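PDB 6S1Y: angiotensin-converting enzyme from Anopheles gambiae, which is a zinc metallopeptidase that probably cleaves dipeptides from the C-terminal ends of peptide substrates, as its angiotensin-converting enzyme relatives do. Local coordinates for residues A[119-124]-A[132-137]; A[151-156]-A[470-475]; A[158-163]-A[251-256]. One frame throughout, in Å; residues are numbered along the deposited sequence.

Contacts 2 and 3 share one element, helix 149-163, which meets the 470-475 loop with one part of its length and the 251-256 turn with the next; their centres lie about 9 Å apart. Contact 1 precedes that helix in the chain, with its centre about 12 Å from that of contact 3, where the Phe122 ring and Leu135 pack on Trp159. Contact 3 is buried and runs on to the bound ligand through Gln255, whereas contacts 1 and 2 are only partly buried. The chemistry differs too: paired backbones beside a disulfide in contact 1, proline on indole with no hydrogen bond across contact 2, leucine on indole plus Tyr160 OH near a carbonyl in contact 3.

Contact 1 (A[119-124]-A[132-137]); sequences KAKFCA and DLSLDP
A disulfide-closed loop between helix 100-119 and helix 135-145 brings Phe122 and Leu133 together as a single antiparallel bridge, a hydrogen-bonded pair. Phe122 N donates to Leu133 O at 2.9 Å, a bent bond (131° at the hydrogen). Leu133 N returns to Phe122 O at 3.2 Å. Both donors lie in the plane of the carbonyl they meet. Leu133 O also receives a CA-H contact from Lys121 CA at 3.2 Å, and Phe122 CD2 approaches the same oxygen obliquely. The Leu133 side chain, its CG anti to the carbonyl carbon (chi1 -74°), runs along Phe122 O and reaches Ala124: CD1 lies 4.1 Å from Ala124 CB, and CD2 packs on Ala124 CA. On the more exposed side, the bent Lys121 chain passes its CE 3.7 Å from Ser134 OG. Where the direct pairing ends, a water takes over, donating to Ala120 O (2.9 Å) and accepting from Leu135 N at the start of helix 135-145. Beyond Phe122, the Cys123-Cys131 disulfide and the backbone pairing of Ala124 with Lys130 draw the two arms together. The whole is a disulfide-closed interhelical loop pinched by a single antiparallel bridge.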
# COMPACT_ATOMS: atom_id res chain seq x y z
N LYS A 119 13.15 -6.64 -13.42
CA LYS A 119 14.16 -7.50 -14.02
C LYS A 119 15.54 -7.39 -13.37
O LYS A 119 16.46 -8.08 -13.80
CB LYS A 119 14.28 -7.18 -15.51
CG LYS A 119 13.14 -7.70 -16.40
CD LYS A 119 13.38 -7.29 -17.85
CE LYS A 119 12.59 -8.15 -18.83
NZ LYS A 119 13.13 -8.03 -20.22
N ALA A 120 15.71 -6.56 -12.36
CA ALA A 120 17.04 -6.34 -11.82
C ALA A 120 17.55 -7.58 -11.10
O ALA A 120 16.79 -8.24 -10.38
CB ALA A 120 17.03 -5.16 -10.85
N LYS A 121 18.84 -7.88 -11.28
CA LYS A 121 19.49 -9.01 -10.61
C LYS A 121 20.84 -8.56 -10.09
O LYS A 121 21.41 -7.58 -10.58
CB LYS A 121 19.67 -10.22 -11.56
CG LYS A 121 18.35 -10.69 -12.18
CD LYS A 121 18.13 -12.20 -12.03
CE LYS A 121 16.67 -12.58 -12.28
NZ LYS A 121 16.06 -11.73 -13.37
N PHE A 122 21.37 -9.30 -9.12
CA PHE A 122 22.52 -8.80 -8.38
C PHE A 122 23.50 -9.91 -8.05
O PHE A 122 23.10 -11.06 -7.85
CB PHE A 122 22.05 -8.12 -7.09
CG PHE A 122 21.04 -7.05 -7.33
CD1 PHE A 122 21.44 -5.76 -7.66
CD2 PHE A 122 19.69 -7.33 -7.29
CE1 PHE A 122 20.51 -4.76 -7.90
CE2 PHE A 122 18.75 -6.34 -7.53
CZ PHE A 122 19.16 -5.05 -7.85
N CYS A 123 24.77 -9.52 -7.98
CA CYS A 123 25.83 -10.41 -7.51
C CYS A 123 25.91 -10.42 -5.98
O CYS A 123 25.74 -9.39 -5.31
CB CYS A 123 27.18 -9.98 -8.09
SG CYS A 123 27.27 -10.14 -9.90
N ALA A 124 26.17 -11.59 -5.42
CA ALA A 124 26.20 -11.72 -3.98
C ALA A 124 27.39 -10.96 -3.41
O ALA A 124 28.45 -10.84 -4.04
CB ALA A 124 26.26 -13.18 -3.57
N ASP A 132 22.44 -14.31 -9.43
CA ASP A 132 21.03 -14.53 -9.70
C ASP A 132 20.13 -14.02 -8.57
O ASP A 132 18.96 -14.40 -8.49
CB ASP A 132 20.76 -16.02 -9.96
CG ASP A 132 21.04 -16.90 -8.75
OD1 ASP A 132 21.91 -16.53 -7.93
OD2 ASP A 132 20.38 -17.96 -8.62
N LEU A 133 20.66 -13.15 -7.70
CA LEU A 133 19.86 -12.61 -6.60
C LEU A 133 18.86 -11.58 -7.11
O LEU A 133 19.18 -10.73 -7.94
CB LEU A 133 20.76 -11.96 -5.55
CG LEU A 133 21.58 -12.87 -4.63
CD1 LEU A 133 22.62 -13.63 -5.41
CD2 LEU A 133 22.25 -12.03 -3.54
N SER A 134 17.64 -11.65 -6.58
CA SER A 134 16.58 -10.69 -6.89
C SER A 134 16.09 -10.02 -5.61
O SER A 134 16.38 -10.47 -4.50
CB SER A 134 15.38 -11.35 -7.58
OG SER A 134 15.76 -12.11 -8.71
N LEU A 135 15.29 -8.96 -5.78
CA LEU A 135 14.54 -8.40 -4.67
C LEU A 135 13.72 -9.49 -3.97
O LEU A 135 13.76 -9.63 -2.75
CB LEU A 135 13.60 -7.30 -5.18
CG LEU A 135 12.67 -6.72 -4.11
CD1 LEU A 135 13.52 -6.10 -2.99
CD2 LEU A 135 11.70 -5.70 -4.70
N ASP A 136 12.98 -10.26 -4.75
CA ASP A 136 12.03 -11.24 -4.24
C ASP A 136 12.54 -12.62 -4.63
O ASP A 136 12.45 -12.99 -5.81
CB ASP A 136 10.63 -10.98 -4.82
CG ASP A 136 9.48 -11.29 -3.82
OD1 ASP A 136 9.59 -12.29 -3.04
OD2 ASP A 136 8.46 -10.54 -3.81
N PRO A 137 13.10 -13.41 -3.70
CA PRO A 137 13.15 -13.19 -2.26
C PRO A 137 14.49 -12.79 -1.65
O PRO A 137 14.50 -12.42 -0.47
CB PRO A 137 12.75 -14.57 -1.72
CG PRO A 137 13.45 -15.54 -2.72
CD PRO A 137 13.46 -14.80 -4.06
O HOH W 1 14.81 -7.62 -8.39

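Contact 2 (A[151-156]-A[470-475]); sequences ELKYYW and EPPVVR
Trp156 and Pro472 form a proline-on-indole CH-pi contact that joins helix 149-163 to the loop between strands 469-470 and 475-476. Pro472 CD sits over the six-membered ring of Trp156, 3.5 Å from its centroid and only 13° off the ring normal, while Pro472 CG lies beside it over the CD2-CE3 side, 3.7 Å from Trp156 CD2. Trp156 CG is anti to its own backbone nitrogen (chi1 -171°), which sends the indole out from the helix to meet the prolines. Pro471 adds its CB near the far end of the ring, 3.7 Å from Trp156 CH2. Arg475 comes to the indole edge, with NE near the ring plane and 3.9 Å from Trp156 CZ3; its guanidinium stands almost upright to the indole, the two planes 89° apart, so that CZ3 lies over one guanidinium face. At the more exposed margin, Lys153 contributes its aliphatic part: its chain bends so that Lys153 CD lies 3.6 Å from Val473 CG1.

A second shell fixes these groups. Lys153 turns its ammonium to Glu150 in a salt bridge. Trp460 of helix 455-467 touches Trp156, Pro471 and Arg475, and the Trp156 ring also stacks with Tyr160. The Arg475 backbone pairs with Lys601 and Val603, in and beside strand 602-603. Its guanidinium is held by two partners: NH2 forms a salt bridge to Asp481 OD1, and Arg475 NH1 is hydrogen-bonded to Asn161 OD1, farther along the same helix as Trp156.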
# COMPACT_ATOMS: atom_id res chain seq x y z
N GLU A 151 27.37 -5.36 4.64
CA GLU A 151 26.62 -6.15 3.67
C GLU A 151 25.32 -5.44 3.30
O GLU A 151 24.99 -5.29 2.11
CB GLU A 151 26.35 -7.54 4.24
CG GLU A 151 25.47 -8.43 3.36
CD GLU A 151 25.09 -9.77 4.02
OE1 GLU A 151 25.49 -10.02 5.17
OE2 GLU A 151 24.37 -10.55 3.37
N LEU A 152 24.58 -4.98 4.30
CA LEU A 152 23.37 -4.21 4.04
C LEU A 152 23.66 -2.99 3.17
O LEU A 152 22.92 -2.70 2.23
CB LEU A 152 22.74 -3.80 5.37
CG LEU A 152 22.24 -4.99 6.17
CD1 LEU A 152 22.02 -4.56 7.61
CD2 LEU A 152 20.96 -5.52 5.59
N LYS A 153 24.76 -2.29 3.45
CA LYS A 153 25.08 -1.10 2.67
C LYS A 153 25.37 -1.45 1.21
O LYS A 153 24.87 -0.79 0.29
CB LYS A 153 26.26 -0.37 3.31
CG LYS A 153 26.88 0.66 2.42
CD LYS A 153 27.70 1.64 3.23
CE LYS A 153 28.95 1.01 3.78
NZ LYS A 153 29.46 1.85 4.92
N TYR A 154 26.13 -2.52 0.98
CA TYR A 154 26.40 -2.98 -0.39
C TYR A 154 25.09 -3.22 -1.14
O TYR A 154 24.89 -2.71 -2.24
CB TYR A 154 27.26 -4.25 -0.36
CG TYR A 154 27.28 -5.03 -1.67
CD1 TYR A 154 28.15 -4.69 -2.70
CD2 TYR A 154 26.43 -6.12 -1.87
CE1 TYR A 154 28.17 -5.40 -3.89
CE2 TYR A 154 26.45 -6.83 -3.05
CZ TYR A 154 27.33 -6.47 -4.06
OH TYR A 154 27.34 -7.18 -5.25
N TYR A 155 24.17 -3.98 -0.55
CA TYR A 155 22.96 -4.29 -1.29
C TYR A 155 22.09 -3.06 -1.46
O TYR A 155 21.40 -2.92 -2.47
CB TYR A 155 22.17 -5.41 -0.61
CG TYR A 155 22.79 -6.78 -0.78
CD1 TYR A 155 22.85 -7.42 -2.03
CD2 TYR A 155 23.33 -7.45 0.32
CE1 TYR A 155 23.42 -8.68 -2.17
CE2 TYR A 155 23.91 -8.69 0.18
CZ TYR A 155 23.95 -9.31 -1.05
OH TYR A 155 24.53 -10.55 -1.14
N TRP A 156 22.05 -2.18 -0.46
CA TRP A 156 21.30 -0.93 -0.61
C TRP A 156 21.81 -0.15 -1.81
O TRP A 156 21.04 0.24 -2.69
CB TRP A 156 21.39 -0.11 0.68
CG TRP A 156 20.48 1.07 0.73
CD1 TRP A 156 19.34 1.20 1.46
CD2 TRP A 156 20.65 2.32 0.04
NE1 TRP A 156 18.78 2.46 1.27
CE2 TRP A 156 19.57 3.15 0.40
CE3 TRP A 156 21.62 2.81 -0.85
CZ2 TRP A 156 19.41 4.44 -0.11
CZ3 TRP A 156 21.46 4.11 -1.36
CH2 TRP A 156 20.37 4.90 -0.98
N GLU A 470 17.92 8.27 6.53
CA GLU A 470 18.81 8.77 5.49
C GLU A 470 19.53 7.61 4.82
O GLU A 470 19.72 6.55 5.43
CB GLU A 470 19.85 9.76 6.07
CG GLU A 470 20.90 9.11 6.98
CD GLU A 470 21.88 10.08 7.62
OE1 GLU A 470 21.64 11.33 7.55
OE2 GLU A 470 22.91 9.61 8.19
N PRO A 471 20.00 7.80 3.59
CA PRO A 471 20.81 6.80 2.92
C PRO A 471 22.06 6.45 3.72
O PRO A 471 22.58 7.27 4.49
CB PRO A 471 21.19 7.48 1.59
CG PRO A 471 20.15 8.52 1.36
CD PRO A 471 19.75 8.98 2.73
N PRO A 472 22.61 5.26 3.49
CA PRO A 472 23.85 4.85 4.17
C PRO A 472 25.11 5.45 3.58
O PRO A 472 26.19 5.30 4.17
CB PRO A 472 23.83 3.34 3.98
CG PRO A 472 23.24 3.20 2.59
CD PRO A 472 22.15 4.23 2.54
N VAL A 473 25.04 6.06 2.40
CA VAL A 473 26.18 6.68 1.73
C VAL A 473 25.70 8.02 1.19
O VAL A 473 24.50 8.27 1.06
CB VAL A 473 26.73 5.83 0.58
CG1 VAL A 473 27.27 4.48 1.08
CG2 VAL A 473 25.64 5.64 -0.48
N VAL A 474 26.66 8.86 0.82
CA VAL A 474 26.32 10.14 0.22
C VAL A 474 25.73 9.92 -1.16
O VAL A 474 26.29 9.16 -1.97
CB VAL A 474 27.57 11.04 0.16
CG1 VAL A 474 27.29 12.31 -0.61
CG2 VAL A 474 28.05 11.35 1.57
N ARG A 475 24.59 10.55 -1.44
CA ARG A 475 23.98 10.59 -2.76
C ARG A 475 24.15 11.98 -3.38
O ARG A 475 24.42 12.96 -2.68
CB ARG A 475 22.48 10.22 -2.71
CG ARG A 475 22.15 8.92 -1.93
CD ARG A 475 22.76 7.67 -2.55
NE ARG A 475 22.02 7.20 -3.71
CZ ARG A 475 22.48 6.31 -4.57
NH1 ARG A 475 23.71 5.83 -4.42
NH2 ARG A 475 21.73 5.91 -5.59

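Contact 3 (A[158-163]-A[251-256]); sequences QWYNAT and NLWAQT. With KSN ((2~{S})-2-[[(4~{S})-4-azanyl-5-oxidanyl-5-oxidanylidene-pentanoyl]amino]pentanedioic acid), chain H.
Leu252 fits its CD1 methyl against one face of the Trp159 indole, 3.8 Å from the centroid of the five-membered ring and 13° off the normal, in a CH-pi contact. Thr163 OG1 lies over the opposite face, so the indole is sandwiched between a methyl and a hydroxyl; that OG1 donates to Trp159 O at 3.0 Å. The other Leu252 methyl, CD2, lies more loosely between Trp159 CB and Tyr160 CE1. Tyr160 reaches past the leucine with its phenol: OH lies 3.0 Å from Leu252 O, which sits at the ring's edge, and 3.6 Å from Trp253 CD1. Trp253 meets Trp159 obliquely, NE1 near NE1, the indole planes 88° apart, with both NE1 atoms bonded to Ala484 O.

The 251-254 type I turn that presents Leu252 and Trp253 is braced by an Asx turn: Asn251 OD1 accepts from Trp253 N at 2.9 Å and from Gln255 N at 3.2 Å, reached from opposite faces of the amide plane. Just beyond, Gln255 NE2 donates to O19 of the bound ligand at 3.0 Å, and Gln255 OE1 is hydrogen-bonded to Lys485 NZ, which also bonds the ligand. The contact thus lies between helix 149-163 and the ligand pocket, with Leu135 and Leu139 of helix 135-145 against Trp159, and Phe434 of helix 431-447 against Trp253 and Gln255.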
# COMPACT_ATOMS: atom_id res chain seq x y z
N GLN A 158 23.68 -1.28 -4.38
CA GLN A 158 23.36 -2.04 -5.59
C GLN A 158 21.93 -1.79 -6.03
O GLN A 158 21.67 -1.49 -7.20
CB GLN A 158 23.58 -3.52 -5.34
CG GLN A 158 25.04 -3.91 -5.19
CD GLN A 158 25.75 -3.94 -6.52
OE1 GLN A 158 25.22 -4.46 -7.52
NE2 GLN A 158 26.97 -3.41 -6.55
N TRP A 159 20.98 -1.93 -5.11
CA TRP A 159 19.57 -1.83 -5.48
C TRP A 159 19.25 -0.47 -6.08
O TRP A 159 18.66 -0.37 -7.16
CB TRP A 159 18.67 -2.10 -4.27
CG TRP A 159 17.23 -1.86 -4.62
CD1 TRP A 159 16.46 -0.78 -4.30
CD2 TRP A 159 16.39 -2.71 -5.42
NE1 TRP A 159 15.20 -0.90 -4.84
CE2 TRP A 159 15.13 -2.08 -5.52
CE3 TRP A 159 16.58 -3.95 -6.05
CZ2 TRP A 159 14.07 -2.65 -6.22
CZ3 TRP A 159 15.54 -4.51 -6.74
CH2 TRP A 159 14.30 -3.85 -6.84
N TYR A 160 19.61 0.61 -5.37
CA TYR A 160 19.25 1.96 -5.78
C TYR A 160 20.01 2.36 -7.05
O TYR A 160 19.45 3.06 -7.90
CB TYR A 160 19.53 2.94 -4.63
CG TYR A 160 18.44 3.02 -3.58
CD1 TYR A 160 18.33 2.03 -2.57
CD2 TYR A 160 17.49 4.02 -3.62
CE1 TYR A 160 17.29 2.07 -1.62
CE2 TYR A 160 16.44 4.07 -2.67
CZ TYR A 160 16.37 3.11 -1.67
OH TYR A 160 15.36 3.21 -0.76
N ASN A 161 21.27 1.96 -7.19
CA ASN A 161 22.00 2.30 -8.41
C ASN A 161 21.37 1.63 -9.63
O ASN A 161 21.43 2.18 -10.73
CB ASN A 161 23.49 1.92 -8.29
CG ASN A 161 24.32 3.01 -7.56
OD1 ASN A 161 23.82 3.71 -6.65
ND2 ASN A 161 25.60 3.15 -7.94
N ALA A 162 20.72 0.48 -9.46
CA ALA A 162 20.16 -0.26 -10.58
C ALA A 162 18.72 0.11 -10.91
O ALA A 162 18.32 0.01 -12.08
CB ALA A 162 20.23 -1.77 -10.28
N THR A 163 17.92 0.54 -9.93
CA THR A 163 16.50 0.77 -10.18
C THR A 163 16.14 2.25 -10.17
O THR A 163 14.98 2.57 -10.46
CB THR A 163 15.62 0.02 -9.16
OG1 THR A 163 15.88 0.46 -7.81
CG2 THR A 163 15.86 -1.47 -9.26
N ASN A 251 14.39 -3.13 5.89
CA ASN A 251 13.51 -2.88 4.75
C ASN A 251 14.20 -1.87 3.84
O ASN A 251 14.71 -0.87 4.32
CB ASN A 251 12.16 -2.34 5.25
CG ASN A 251 11.24 -1.95 4.13
OD1 ASN A 251 11.39 -0.87 3.54
ND2 ASN A 251 10.27 -2.80 3.82
N LEU A 252 14.23 -2.15 2.53
CA LEU A 252 15.02 -1.35 1.60
C LEU A 252 14.59 0.11 1.57
O LEU A 252 15.41 0.99 1.26
CB LEU A 252 14.93 -1.92 0.19
CG LEU A 252 16.07 -2.83 -0.28
CD1 LEU A 252 15.73 -3.42 -1.63
CD2 LEU A 252 17.37 -2.05 -0.35
N TRP A 253 13.33 0.40 1.84
CA TRP A 253 12.81 1.76 1.83
C TRP A 253 12.59 2.31 3.23
O TRP A 253 12.18 3.46 3.38
CB TRP A 253 11.52 1.78 1.02
CG TRP A 253 11.71 1.07 -0.28
CD1 TRP A 253 12.17 1.61 -1.44
CD2 TRP A 253 11.49 -0.33 -0.55
NE1 TRP A 253 12.23 0.66 -2.43
CE2 TRP A 253 11.83 -0.55 -1.90
CE3 TRP A 253 11.01 -1.40 0.22
CZ2 TRP A 253 11.70 -1.79 -2.50
CZ3 TRP A 253 10.90 -2.65 -0.38
CH2 TRP A 253 11.24 -2.83 -1.73
N ALA A 254 12.85 1.51 4.27
CA ALA A 254 12.58 1.88 5.66
C ALA A 254 11.13 2.25 5.87
O ALA A 254 10.81 3.08 6.74
CB ALA A 254 13.49 3.03 6.12
N GLN A 255 10.23 1.65 5.09
CA GLN A 255 8.82 2.04 5.19
C GLN A 255 8.12 1.38 6.37
O GLN A 255 7.17 1.94 6.91
CB GLN A 255 8.10 1.71 3.89
CG GLN A 255 7.92 0.24 3.59
CD GLN A 255 7.34 0.03 2.19
OE1 GLN A 255 7.94 0.45 1.20
NE2 GLN A 255 6.13 -0.53 2.12
N THR A 256 8.55 0.18 6.75
CA THR A 256 8.07 -0.49 7.94
C THR A 256 9.30 -1.14 8.58
O THR A 256 10.20 -1.59 7.86
CB THR A 256 7.02 -1.56 7.63
OG1 THR A 256 7.52 -2.44 6.63
CG2 THR A 256 5.74 -0.92 7.08
C10 KSN H . -0.83 -2.51 -7.83
C13 KSN H . -1.30 -3.43 -3.30
C17 KSN H . 4.06 -1.55 -0.05
C02 KSN H . 2.72 -1.94 0.57
C03 KSN H . 1.61 -2.33 -0.42
C04 KSN H . 2.05 -2.76 -1.81
C05 KSN H . 1.63 -4.20 -2.22
C07 KSN H . 0.03 -3.42 -4.09
C08 KSN H . -0.15 -3.65 -5.59
C09 KSN H . -0.88 -2.49 -6.29
N01 KSN H . 2.20 -0.85 1.40
N06 KSN H . 0.73 -4.48 -3.34
O11 KSN H . 0.06 -3.19 -8.42
O12 KSN H . -1.66 -1.83 -8.53
O14 KSN H . -1.75 -4.55 -2.91
O15 KSN H . -1.90 -2.39 -3.00
O16 KSN H . 2.13 -5.13 -1.65
O18 KSN H . 4.89 -2.47 -0.30
O19 KSN H . 4.40 -0.37 -0.33